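Local coordinates for FrpC operon protein (Neisseria meningitidis, PDB 5EDF) that binds the RTX protein FrpC and is an iron-regulated meningococcal protein, FrpD, of otherwise unknown function, with a putative part in adhesion, at residues K45-T50 with D54-N59; K84-Q89 with G94-D99; R140-P143 with Y147-E150. All blocks are in the same frame, centred on the assembly; numbering follows the deposited sequence. Where two conformers were deposited one is given.

Interaction 1: K45-T50 with D54-N59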
ATOM      1  N   LYS A  45       8.544   9.490 -20.437  1.00 22.00           N
ATOM      2  CA  LYS A  45       8.705  10.827 -19.866  1.00 21.17           C
ATOM      3  C   LYS A  45       8.156  10.775 -18.449  1.00 18.78           C
ATOM      4  O   LYS A  45       7.003  10.396 -18.233  1.00 19.91           O
ATOM      5  CB  LYS A  45       7.969  11.878 -20.675  1.00 22.36           C
ATOM      6  CG  LYS A  45       8.536  12.062 -22.086  1.00 27.37           C
ATOM      7  CD  LYS A  45       7.708  13.056 -22.878  1.00 30.87           C
ATOM      8  CE  LYS A  45       8.267  13.265 -24.292  1.00 43.83           C
ATOM      9  NZ  LYS A  45       8.327  12.021 -25.148  1.00 51.62           N
ATOM     10  N   TRP A  46       8.985  11.132 -17.478  1.00 15.29           N
ATOM     11  CA  TRP A  46       8.657  10.961 -16.077  1.00 15.03           C
ATOM     12  C   TRP A  46       8.584  12.305 -15.394  1.00 13.36           C
ATOM     13  O   TRP A  46       9.372  13.209 -15.696  1.00 14.30           O
ATOM     14  CB  TRP A  46       9.691  10.053 -15.386  1.00 15.04           C
ATOM     15  CG  TRP A  46       9.515   8.605 -15.742  1.00 14.19           C
ATOM     16  CD1 TRP A  46       9.671   8.050 -16.951  1.00 16.06           C
ATOM     17  CD2 TRP A  46       9.105   7.543 -14.852  1.00 13.87           C
ATOM     18  NE1 TRP A  46       9.388   6.687 -16.914  1.00 15.88           N
ATOM     19  CE2 TRP A  46       9.031   6.370 -15.628  1.00 13.36           C
ATOM     20  CE3 TRP A  46       8.766   7.478 -13.495  1.00 13.51           C
ATOM     21  CZ2 TRP A  46       8.630   5.150 -15.083  1.00 14.51           C
ATOM     22  CZ3 TRP A  46       8.392   6.231 -12.966  1.00 13.31           C
ATOM     23  CH2 TRP A  46       8.336   5.128 -13.752  1.00 13.30           C
ATOM     24  N   LEU A  47       7.662  12.407 -14.464  1.00 13.56           N
ATOM     25  CA  LEU A  47       7.439  13.609 -13.664  1.00 12.64           C
ATOM     26  C   LEU A  47       8.767  14.138 -13.167  1.00 14.06           C
ATOM     27  O   LEU A  47       9.619  13.382 -12.681  1.00 14.47           O
ATOM     28  CB  LEU A  47       6.561  13.322 -12.434  1.00 13.95           C
ATOM     29  CG  LEU A  47       6.019  14.536 -11.683  1.00 12.07           C
ATOM     30  CD1 LEU A  47       5.011  15.270 -12.539  1.00 15.48           C
ATOM     31  CD2 LEU A  47       5.381  14.091 -10.384  1.00 14.74           C
ATOM     32  N   SER A  48       8.924  15.461 -13.246  1.00 14.64           N
ATOM     33  CA  SER A  48      10.109  16.127 -12.749  1.00 16.15           C
ATOM     34  C   SER A  48       9.750  17.350 -11.933  1.00 15.07           C
ATOM     35  O   SER A  48       8.712  17.961 -12.162  1.00 16.67           O
ATOM     36  CB  SER A  48      10.971  16.577 -13.930  1.00 17.14           C
ATOM     37  OG  SER A  48      10.251  17.331 -14.905  1.00 17.85           O
ATOM     38  N   ASP A  49      10.619  17.743 -11.007  1.00 14.92           N
ATOM     39  CA  ASP A  49      10.521  19.077 -10.390  1.00 14.76           C
ATOM     40  C   ASP A  49      10.475  20.120 -11.536  1.00 15.98           C
ATOM     41  O   ASP A  49      11.198  20.027 -12.530  1.00 18.02           O
ATOM     42  CB  ASP A  49      11.737  19.317  -9.505  1.00 14.90           C
ATOM     43  CG  ASP A  49      11.793  18.413  -8.296  1.00 16.34           C
ATOM     44  OD1 ASP A  49      10.733  18.076  -7.736  1.00 17.28           O
ATOM     45  OD2 ASP A  49      12.909  18.105  -7.854  1.00 18.72           O
ATOM     46  N   THR A  50       9.613  21.116 -11.386  1.00 14.09           N
ATOM     47  CA  THR A  50       9.442  22.143 -12.399  1.00 14.16           C
ATOM     48  C   THR A  50      10.231  23.402 -12.016  1.00 13.63           C
ATOM     49  O   THR A  50      10.064  23.906 -10.911  1.00 16.44           O
ATOM     50  CB  THR A  50       7.987  22.528 -12.538  1.00 18.32           C
ATOM     51  OG1 THR A  50       7.235  21.362 -12.962  1.00 19.83           O
ATOM     52  CG2 THR A  50       7.803  23.653 -13.558  1.00 22.28           C
ATOM     53  N   ASP A  54       8.838  25.537  -6.121  1.00 24.20           N
ATOM     54  CA  ASP A  54       9.552  24.892  -5.045  1.00 26.83           C
ATOM     55  C   ASP A  54       9.104  23.432  -4.864  1.00 24.54           C
ATOM     56  O   ASP A  54       9.889  22.561  -4.512  1.00 27.02           O
ATOM     57  CB  ASP A  54       9.358  25.704  -3.735  1.00 34.92           C
ATOM     58  CG  ASP A  54       9.796  27.205  -3.852  1.00 37.44           C
ATOM     59  OD1 ASP A  54      10.150  27.723  -4.947  1.00 38.90           O
ATOM     60  OD2 ASP A  54       9.749  27.912  -2.812  1.00 42.38           O
ATOM     61  N   ALA A  55       7.830  23.143  -5.138  1.00 21.59           N
ATOM     62  CA  ALA A  55       7.257  21.822  -4.927  1.00 18.82           C
ATOM     63  C   ALA A  55       5.933  21.733  -5.661  1.00 19.34           C
ATOM     64  O   ALA A  55       5.334  22.763  -5.991  1.00 21.67           O
ATOM     65  CB  ALA A  55       7.036  21.601  -3.438  1.00 21.64           C
ATOM     66  N   TYR A  56       5.468  20.505  -5.896  1.00 17.14           N
ATOM     67  CA  TYR A  56       4.073  20.269  -6.309  1.00 17.68           C
ATOM     68  C   TYR A  56       3.174  20.312  -5.067  1.00 16.19           C
ATOM     69  O   TYR A  56       3.298  19.468  -4.189  1.00 17.51           O
ATOM     70  CB  TYR A  56       3.920  18.923  -7.005  1.00 16.94           C
ATOM     71  CG  TYR A  56       4.494  18.882  -8.379  1.00 16.09           C
ATOM     72  CD1 TYR A  56       3.856  19.469  -9.448  1.00 22.63           C
ATOM     73  CD2 TYR A  56       5.672  18.219  -8.619  1.00 16.01           C
ATOM     74  CE1 TYR A  56       4.414  19.431 -10.732  1.00 19.92           C
ATOM     75  CE2 TYR A  56       6.234  18.176  -9.897  1.00 17.38           C
ATOM     76  CZ  TYR A  56       5.590  18.760 -10.936  1.00 17.87           C
ATOM     77  OH  TYR A  56       6.129  18.681 -12.188  1.00 17.30           O
ATOM     78  N   SER A  57       2.268  21.285  -5.023  1.00 17.74           N
ATOM     79  CA  SER A  57       1.281  21.409  -3.939  1.00 18.92           C
ATOM     80  C   SER A  57       0.124  20.474  -4.212  1.00 20.01           C
ATOM     81  O   SER A  57      -0.558  20.602  -5.227  1.00 23.50           O
ATOM     82  CB  SER A  57       0.766  22.844  -3.853  1.00 21.73           C
ATOM     83  OG  SER A  57       1.782  23.744  -3.484  1.00 25.17           O
ATOM     84  N   ILE A  58      -0.080  19.480  -3.351  1.00 17.06           N
ATOM     85  CA  ILE A  58      -1.059  18.423  -3.612  1.00 18.53           C
ATOM     86  C   ILE A  58      -1.841  18.105  -2.343  1.00 15.93           C
ATOM     87  O   ILE A  58      -1.482  18.575  -1.266  1.00 18.64           O
ATOM     88  CB  ILE A  58      -0.363  17.149  -4.135  1.00 18.22           C
ATOM     89  CG1 ILE A  58       0.789  16.693  -3.220  1.00 24.88           C
ATOM     90  CG2 ILE A  58       0.330  17.416  -5.465  1.00 20.40           C
ATOM     91  CD1 ILE A  58       0.421  16.219  -1.974  1.00 30.26           C
ATOM     92  N   ASN A  59      -2.946  17.403  -2.494  1.00 16.89           N
ATOM     93  CA  ASN A  59      -3.698  16.829  -1.378  1.00 17.26           C
ATOM     94  C   ASN A  59      -3.437  15.351  -1.186  1.00 15.84           C
ATOM     95  O   ASN A  59      -3.680  14.826  -0.114  1.00 15.91           O
ATOM     96  CB  ASN A  59      -5.216  17.012  -1.597  1.00 21.43           C
ATOM     97  CG  ASN A  59      -5.631  18.460  -1.714  1.00 29.59           C
ATOM     98  OD1 ASN A  59      -6.501  18.793  -2.514  1.00 39.25           O
ATOM     99  ND2 ASN A  59      -5.022  19.317  -0.917  1.00 27.33           N
TER
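Y56 reaches from 54-59 into the bend of 45-50 and makes nearly the whole contact with its phenol end. Its OH donates a hydrogen bond to the main-chain O of S48, 2.7 Å away, and the C=O...OH angle of 162° places the donor almost on the line of the carbonyl. Because S48 O also lies near the plane of the ring, at its edge, the bond comes in flat with the phenol. The same OH accepts from the backbone N of S5, so two bonds grip one buried hydroxyl and fix where the ring ends. T50 OG1 stands 3.0 Å from Y56 OH, the two side chains crossing at about a right angle; T50 OG1 is also hydrogen-bonded to S5 OG and Q3 O.

The tight part continues on L47. With CG anti to the backbone N (chi1 -168°), its branch runs past the phenol in the opposite direction, and CD1 comes to 3.9 Å from Y56 CZ, obliquely to the ring. The looser part is at D49, whose CA is no nearer than 4.4 Å to Y56 CE2. D49 is exposed, and its OD1 is bonded instead to the backbone N of T20.

The 190 Å² buried comes mostly from one tyrosine side chain set against residues 47-50. Y56 lies in the short strand 56-57, which pairs in parallel with strand 18-23 through backbone bonds to T20 and D22, while its side chain also touches V19; strand 45-46, just before the bend, pairs with strand 39-40.

Interaction 2: K84-Q89 with G94-D99; sequences KAHFIQ and GLDSVD
H86 and D96 join the first turn of helix 84-93 to the chain that returns from it. Followed outward, the H86 side chain approaches one carboxylate oxygen with four of its atoms. CB lies 3.6 Å from D96 OD1, CG is at a similar separation, and ND1 closes in to 2.7 Å from D96 OD1 as a hydrogen-bond donor, with an N-H...O angle of 162°. Beyond it, H86 CE1 is 3.7 Å from D96 OD1. The acceptor sits in the imidazole plane, whereas the nitrogen meets the carboxylate on its syn side, tilted out of the carboxylate plane; ring and carboxylate stand almost perpendicular, 86° apart. With CG anti to the carbonyl carbon (chi1 -63°), the ring can reach the aspartate alongside the helix.

D96 OD1 also accepts from S97 N at 2.8 Å, using its anti lone pair. Two donors thus hold this oxygen and limit the rotation of the carboxylate. D96 OD2 lies 3.3 Å from Q89 CB, while the amide of Q89 turns to D93. Farther along the segment, V98 CG2 sits over the centre of the F87 ring, 4.3 Å from its centroid, a CH-pi contact, and V98 CG1 lies 3.8 Å from F87 CE1.

Helix 84-93 ends at G94, which takes positive phi, and the chain turns back into strand 98-105. That strand lies beside strand 61-70, whose Y66 stacks on the H86 ring and also touches F87.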
ATOM      1  N   LYS A  84      10.486  -3.513 -15.232  1.00 13.41           N
ATOM      2  CA  LYS A  84       9.698  -2.567 -16.022  1.00 13.73           C
ATOM      3  C   LYS A  84       8.497  -3.181 -16.765  1.00 13.81           C
ATOM      4  O   LYS A  84       7.481  -2.509 -16.922  1.00 16.20           O
ATOM      5  CB  LYS A  84      10.566  -1.782 -17.006  1.00 16.57           C
ATOM      6  CG  LYS A  84      11.294  -2.592 -18.038  1.00 21.44           C
ATOM      7  CD  LYS A  84      12.019  -1.696 -19.092  1.00 20.48           C
ATOM      8  CE  LYS A  84      11.050  -0.992 -20.091  1.00 22.73           C
ATOM      9  NZ  LYS A  84      11.755  -0.179 -21.197  1.00 27.89           N
ATOM     10  N   ALA A  85       8.627  -4.404 -17.287  1.00 14.73           N
ATOM     11  CA  ALA A  85       7.515  -4.984 -18.027  1.00 16.61           C
ATOM     12  C   ALA A  85       6.263  -5.124 -17.177  1.00 16.22           C
ATOM     13  O   ALA A  85       5.149  -5.027 -17.699  1.00 15.97           O
ATOM     14  CB  ALA A  85       7.907  -6.322 -18.619  1.00 18.47           C
ATOM     15  N   HIS A  86       6.447  -5.297 -15.868  1.00 14.69           N
ATOM     16  CA  HIS A  86       5.311  -5.366 -14.952  1.00 15.10           C
ATOM     17  C   HIS A  86       4.609  -4.020 -14.855  1.00 14.09           C
ATOM     18  O   HIS A  86       3.365  -3.942 -14.822  1.00 15.14           O
ATOM     19  CB  HIS A  86       5.735  -5.882 -13.594  1.00 14.46           C
ATOM     20  CG  HIS A  86       6.255  -7.280 -13.644  1.00 16.42           C
ATOM     21  ND1 HIS A  86       5.415  -8.377 -13.669  1.00 17.17           N
ATOM     22  CD2 HIS A  86       7.517  -7.773 -13.735  1.00 18.50           C
ATOM     23  CE1 HIS A  86       6.142  -9.479 -13.764  1.00 17.65           C
ATOM     24  NE2 HIS A  86       7.419  -9.143 -13.802  1.00 20.49           N
ATOM     25  N   PHE A  87       5.397  -2.934 -14.795  1.00 14.36           N
ATOM     26  CA  PHE A  87       4.834  -1.579 -14.824  1.00 14.43           C
ATOM     27  C   PHE A  87       4.168  -1.229 -16.143  1.00 15.05           C
ATOM     28  O   PHE A  87       3.137  -0.552 -16.150  1.00 16.87           O
ATOM     29  CB  PHE A  87       5.894  -0.536 -14.481  1.00 13.72           C
ATOM     30  CG  PHE A  87       6.205  -0.457 -13.019  1.00 12.35           C
ATOM     31  CD1 PHE A  87       5.412   0.315 -12.194  1.00 12.72           C
ATOM     32  CD2 PHE A  87       7.277  -1.138 -12.441  1.00 11.45           C
ATOM     33  CE1 PHE A  87       5.688   0.428 -10.845  1.00 12.50           C
ATOM     34  CE2 PHE A  87       7.535  -1.040 -11.072  1.00 13.23           C
ATOM     35  CZ  PHE A  87       6.773  -0.280 -10.282  1.00 12.24           C
ATOM     36  N   ILE A  88       4.729  -1.676 -17.265  0.50 14.92           N
ATOM     37  CA  ILE A  88       4.107  -1.396 -18.556  0.50 15.39           C
ATOM     38  C   ILE A  88       2.726  -2.055 -18.639  0.50 16.83           C
ATOM     39  O   ILE A  88       1.767  -1.443 -19.086  0.50 18.17           O
ATOM     40  CB  ILE A  88       4.991  -1.869 -19.722  0.50 15.67           C
ATOM     41  CG1 ILE A  88       6.196  -0.942 -19.823  0.50 18.98           C
ATOM     42  CG2 ILE A  88       4.207  -1.882 -21.014  0.50 16.09           C
ATOM     43  CD1 ILE A  88       7.299  -1.450 -20.644  0.50 16.82           C
ATOM     44  N   GLN A  89       2.629  -3.309 -18.220  1.00 15.22           N
ATOM     45  CA  GLN A  89       1.347  -3.970 -18.144  1.00 16.01           C
ATOM     46  C   GLN A  89       0.363  -3.230 -17.225  1.00 16.28           C
ATOM     47  O   GLN A  89      -0.804  -3.018 -17.550  1.00 18.50           O
ATOM     48  CB  GLN A  89       1.537  -5.427 -17.725  1.00 16.00           C
ATOM     49  CG  GLN A  89       0.240  -6.230 -17.649  1.00 17.52           C
ATOM     50  CD  GLN A  89      -0.342  -6.502 -18.999  1.00 17.83           C
ATOM     51  OE1 GLN A  89       0.250  -7.243 -19.792  1.00 21.78           O
ATOM     52  NE2 GLN A  89      -1.512  -5.913 -19.284  1.00 25.06           N
ATOM     53  N   GLY A  94      -3.873  -2.150 -15.558  1.00 24.41           N
ATOM     54  CA  GLY A  94      -3.814  -2.403 -14.123  1.00 25.09           C
ATOM     55  C   GLY A  94      -3.502  -3.830 -13.691  1.00 26.28           C
ATOM     56  O   GLY A  94      -3.304  -4.060 -12.490  1.00 28.57           O
ATOM     57  N   LEU A  95      -3.397  -4.764 -14.637  1.00 26.67           N
ATOM     58  CA  LEU A  95      -3.417  -6.206 -14.339  1.00 25.27           C
ATOM     59  C   LEU A  95      -2.010  -6.815 -14.243  1.00 23.12           C
ATOM     60  O   LEU A  95      -1.579  -7.617 -15.062  1.00 23.21           O
ATOM     61  CB  LEU A  95      -4.294  -6.967 -15.320  1.00 30.18           C
ATOM     62  CG  LEU A  95      -5.766  -6.537 -15.380  1.00 29.94           C
ATOM     63  CD1 LEU A  95      -6.502  -7.488 -16.284  1.00 33.01           C
ATOM     64  CD2 LEU A  95      -6.446  -6.470 -13.988  1.00 34.16           C
ATOM     65  N   ASP A  96      -1.302  -6.386 -13.215  1.00 19.55           N
ATOM     66  CA  ASP A  96       0.016  -6.924 -12.904  1.00 16.91           C
ATOM     67  C   ASP A  96       0.259  -6.706 -11.408  1.00 16.52           C
ATOM     68  O   ASP A  96      -0.615  -6.151 -10.717  1.00 18.45           O
ATOM     69  CB  ASP A  96       1.109  -6.299 -13.794  1.00 18.07           C
ATOM     70  CG  ASP A  96       2.245  -7.270 -14.123  1.00 19.38           C
ATOM     71  OD1 ASP A  96       2.804  -7.888 -13.206  1.00 21.34           O
ATOM     72  OD2 ASP A  96       2.567  -7.469 -15.320  1.00 20.06           O
ATOM     73  N   SER A  97       1.402  -7.190 -10.911  1.00 16.50           N
ATOM     74  CA  SER A  97       1.714  -7.196  -9.477  0.50 16.02           C
ATOM     75  C   SER A  97       2.301  -5.870  -9.054  1.00 14.15           C
ATOM     76  O   SER A  97       3.438  -5.785  -8.601  1.00 14.57           O
ATOM     77  CB  SER A  97       2.666  -8.338  -9.127  0.50 19.21           C
ATOM     78  OG  SER A  97       3.878  -8.217  -9.830  0.50 24.47           O
ATOM     79  N   VAL A  98       1.508  -4.822  -9.247  1.00 13.94           N
ATOM     80  CA  VAL A  98       1.875  -3.471  -8.893  1.00 12.61           C
ATOM     81  C   VAL A  98       0.734  -2.910  -8.051  1.00 12.63           C
ATOM     82  O   VAL A  98      -0.417  -2.825  -8.514  1.00 13.93           O
ATOM     83  CB  VAL A  98       2.138  -2.607 -10.138  1.00 12.48           C
ATOM     84  CG1 VAL A  98       2.368  -1.157  -9.728  1.00 13.46           C
ATOM     85  CG2 VAL A  98       3.334  -3.163 -10.976  1.00 14.97           C
ATOM     86  N   ASP A  99       1.084  -2.505  -6.829  1.00 11.00           N
ATOM     87  CA  ASP A  99       0.119  -1.972  -5.875  1.00 11.03           C
ATOM     88  C   ASP A  99       0.207  -0.447  -5.817  1.00 11.04           C
ATOM     89  O   ASP A  99       1.292   0.130  -5.964  1.00 12.15           O
ATOM     90  CB  ASP A  99       0.396  -2.544  -4.479  1.00 11.09           C
ATOM     91  CG  ASP A  99       0.216  -4.026  -4.387  1.00 11.69           C
ATOM     92  OD1 ASP A  99      -0.615  -4.600  -5.109  1.00 13.88           O
ATOM     93  OD2 ASP A  99       0.910  -4.649  -3.529  1.00 12.27           O
TER

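Interaction 3: R140-P143 with Y147-E150; sequences RHIP and YFHE
F148 lays one face of its ring against the end of I142. I142 CD1 rides 3.5 Å above the plane of the F148 ring, displaced toward the rim, and its closest atom is F148 CG. Measured to the centroid of the F148 ring, I142 CD1 is 3.9 Å away and 25° off the ring normal, which supports a CH-pi contact over the face. The two side chains cross at about a right angle, and by distance CD1 is the only I142 side-chain atom within 4.2 Å of the F148 ring. Two torsions bring this about: F148 has CG anti to the backbone N (chi1 -173°), and I142 CD1 is anti to CA (chi2 178°), which extends the methyl toward the ring.

The other face of the ring belongs to its own segment. E150 CG stands 4.0 Å above the F148 ring plane, again toward the rim, and the phenyl group is therefore sandwiched between an aliphatic methyl and a methylene. R140 O approaches F148 CD2 to 3.5 Å obliquely to the ring.

A water lies between the backbones, placed as donor to R140 O at 2.7 Å and to F148 O at 2.8 Å, although more acceptors lie near it than it has protons, so both bonds need not be made at once. R140 forms a salt bridge with D138, and E150 pairs with R166.

No direct hydrogen bond crosses between 140-143 and 147-150, both in the connection from strand 133-138 to strand 150-155, with E150 opening the latter. Only 181 Å² is buried, at the surface. The chemistry implies that the contact probably rests on dispersion over one phenyl face, with a water that may bridge the two backbones, while the charged ends of R140 and E150 tie it to neighbouring strands.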
ATOM      1  N   ARG A 140     -17.984 -15.996  11.668  1.00 17.42           N
ATOM      2  CA  ARG A 140     -19.415 -16.012  11.903  1.00 17.73           C
ATOM      3  C   ARG A 140     -20.158 -16.745  10.802  1.00 18.67           C
ATOM      4  O   ARG A 140     -19.756 -16.768   9.640  1.00 20.37           O
ATOM      5  CB  ARG A 140     -19.973 -14.614  12.094  1.00 16.04           C
ATOM      6  CG  ARG A 140     -19.475 -13.954  13.333  1.00 16.07           C
ATOM      7  CD  ARG A 140     -19.916 -12.502  13.371  1.00 17.49           C
ATOM      8  NE  ARG A 140     -19.294 -11.707  12.314  1.00 15.39           N
ATOM      9  CZ  ARG A 140     -19.637 -10.466  12.011  1.00 17.07           C
ATOM     10  NH1 ARG A 140     -20.614  -9.850  12.642  1.00 16.83           N
ATOM     11  NH2 ARG A 140     -18.992  -9.852  11.028  1.00 16.42           N
ATOM     12  N   HIS A 141     -21.278 -17.341  11.187  1.00 21.40           N
ATOM     13  CA  HIS A 141     -22.025 -18.230  10.318  1.00 24.69           C
ATOM     14  C   HIS A 141     -23.021 -17.496   9.431  1.00 27.80           C
ATOM     15  O   HIS A 141     -23.844 -16.695   9.903  1.00 27.71           O
ATOM     16  CB  HIS A 141     -22.737 -19.297  11.170  1.00 30.25           C
ATOM     17  CG  HIS A 141     -21.803 -20.323  11.729  1.00 37.16           C
ATOM     18  ND1 HIS A 141     -21.662 -21.578  11.174  1.00 47.95           N
ATOM     19  CD2 HIS A 141     -20.939 -20.269  12.770  1.00 43.29           C
ATOM     20  CE1 HIS A 141     -20.759 -22.260  11.858  1.00 50.80           C
ATOM     21  NE2 HIS A 141     -20.303 -21.488  12.830  1.00 45.75           N
ATOM     22  N   ILE A 142     -22.945 -17.807   8.139  1.00 23.00           N
ATOM     23  CA  ILE A 142     -23.919 -17.355   7.136  1.00 28.15           C
ATOM     24  C   ILE A 142     -24.384 -18.607   6.397  1.00 30.92           C
ATOM     25  O   ILE A 142     -23.590 -19.224   5.685  1.00 33.57           O
ATOM     26  CB  ILE A 142     -23.299 -16.368   6.112  1.00 27.75           C
ATOM     27  CG1 ILE A 142     -22.567 -15.224   6.831  1.00 26.88           C
ATOM     28  CG2 ILE A 142     -24.397 -15.801   5.181  1.00 29.80           C
ATOM     29  CD1 ILE A 142     -21.886 -14.250   5.881  1.00 26.07           C
ATOM     30  N   PRO A 143     -25.654 -19.006   6.586  1.00 35.47           N
ATOM     31  CA  PRO A 143     -26.123 -20.268   6.002  1.00 40.89           C
ATOM     32  C   PRO A 143     -25.832 -20.394   4.498  1.00 41.38           C
ATOM     33  O   PRO A 143     -25.360 -21.442   4.045  1.00 46.12           O
ATOM     34  CB  PRO A 143     -27.629 -20.241   6.273  1.00 41.53           C
ATOM     35  CG  PRO A 143     -27.795 -19.364   7.480  1.00 37.49           C
ATOM     36  CD  PRO A 143     -26.659 -18.378   7.468  1.00 35.47           C
ATOM     37  N   TYR A 147     -18.234 -19.839   2.930  1.00 31.39           N
ATOM     38  CA  TYR A 147     -16.870 -19.392   2.655  1.00 29.84           C
ATOM     39  C   TYR A 147     -16.501 -18.100   3.379  1.00 27.49           C
ATOM     40  O   TYR A 147     -15.332 -17.694   3.371  1.00 25.97           O
ATOM     41  CB  TYR A 147     -16.698 -19.234   1.151  1.00 29.73           C
ATOM     42  CG  TYR A 147     -17.078 -20.491   0.411  1.00 38.58           C
ATOM     43  CD1 TYR A 147     -16.334 -21.657   0.566  1.00 40.63           C
ATOM     44  CD2 TYR A 147     -18.204 -20.529  -0.400  1.00 41.44           C
ATOM     45  CE1 TYR A 147     -16.685 -22.828  -0.090  1.00 50.99           C
ATOM     46  CE2 TYR A 147     -18.575 -21.704  -1.069  1.00 44.52           C
ATOM     47  CZ  TYR A 147     -17.801 -22.851  -0.909  1.00 53.73           C
ATOM     48  OH  TYR A 147     -18.117 -24.033  -1.548  1.00 58.61           O
ATOM     49  N   PHE A 148     -17.470 -17.470   4.046  1.00 24.22           N
ATOM     50  CA  PHE A 148     -17.203 -16.249   4.791  1.00 22.56           C
ATOM     51  C   PHE A 148     -16.077 -16.459   5.834  1.00 19.94           C
ATOM     52  O   PHE A 148     -16.173 -17.294   6.715  1.00 23.09           O
ATOM     53  CB  PHE A 148     -18.477 -15.799   5.477  1.00 20.83           C
ATOM     54  CG  PHE A 148     -18.372 -14.478   6.133  1.00 21.25           C
ATOM     55  CD1 PHE A 148     -18.358 -13.324   5.383  1.00 20.42           C
ATOM     56  CD2 PHE A 148     -18.274 -14.382   7.501  1.00 18.94           C
ATOM     57  CE1 PHE A 148     -18.262 -12.083   5.996  1.00 20.46           C
ATOM     58  CE2 PHE A 148     -18.193 -13.174   8.105  1.00 18.94           C
ATOM     59  CZ  PHE A 148     -18.160 -12.015   7.364  1.00 21.19           C
ATOM     60  N   HIS A 149     -15.014 -15.671   5.727  1.00 18.31           N
ATOM     61  CA  HIS A 149     -13.850 -15.819   6.562  1.00 18.48           C
ATOM     62  C   HIS A 149     -12.985 -14.568   6.414  1.00 16.53           C
ATOM     63  O   HIS A 149     -12.502 -14.304   5.322  1.00 18.74           O
ATOM     64  CB  HIS A 149     -13.038 -17.042   6.112  1.00 21.32           C
ATOM     65  CG  HIS A 149     -12.095 -17.556   7.150  1.00 19.69           C
ATOM     66  ND1 HIS A 149     -11.173 -18.548   6.883  1.00 30.35           N
ATOM     67  CD2 HIS A 149     -11.955 -17.256   8.461  1.00 22.95           C
ATOM     68  CE1 HIS A 149     -10.502 -18.826   7.986  1.00 33.35           C
ATOM     69  NE2 HIS A 149     -10.952 -18.053   8.957  1.00 28.52           N
ATOM     70  N   GLU A 150     -12.790 -13.845   7.498  1.00 15.65           N
ATOM     71  CA  GLU A 150     -12.043 -12.583   7.451  1.00 13.89           C
ATOM     72  C   GLU A 150     -11.122 -12.521   8.645  1.00 13.73           C
ATOM     73  O   GLU A 150     -11.405 -13.109   9.708  1.00 16.84           O
ATOM     74  CB  GLU A 150     -12.986 -11.389   7.397  1.00 15.40           C
ATOM     75  CG  GLU A 150     -14.191 -11.703   6.504  1.00 21.59           C
ATOM     76  CD  GLU A 150     -14.863 -10.511   5.879  1.00 22.60           C
ATOM     77  OE1 GLU A 150     -14.933  -9.456   6.537  1.00 23.29           O
ATOM     78  OE2 GLU A 150     -15.345 -10.663   4.729  1.00 23.46           O
TER
HETATM   79  O   HOH W   1     -18.283 -18.386   8.132  1.00 25.08           O

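In the fold
The three contacts follow one another in series: interaction 1 closes before interaction 2 opens, and interaction 3 comes last. Interactions 1 and 2 have centres about 23 Å apart and nearest atoms about 6 Å apart, without touching; W46 and F87 each meet the ring of Y79. Interaction 3 lies on the opposite side of the chain's centre from interaction 1, their centres about 46 Å apart, and its centre is about 33 Å from that of interaction 2. The large antiparallel sheet relates the last two: interaction 2 enters it through strand 98-105, interaction 3 through the connection between strands 133-138 and 150-155. Each is a local contact between segments close in sequence, at a separate place in this novel fold.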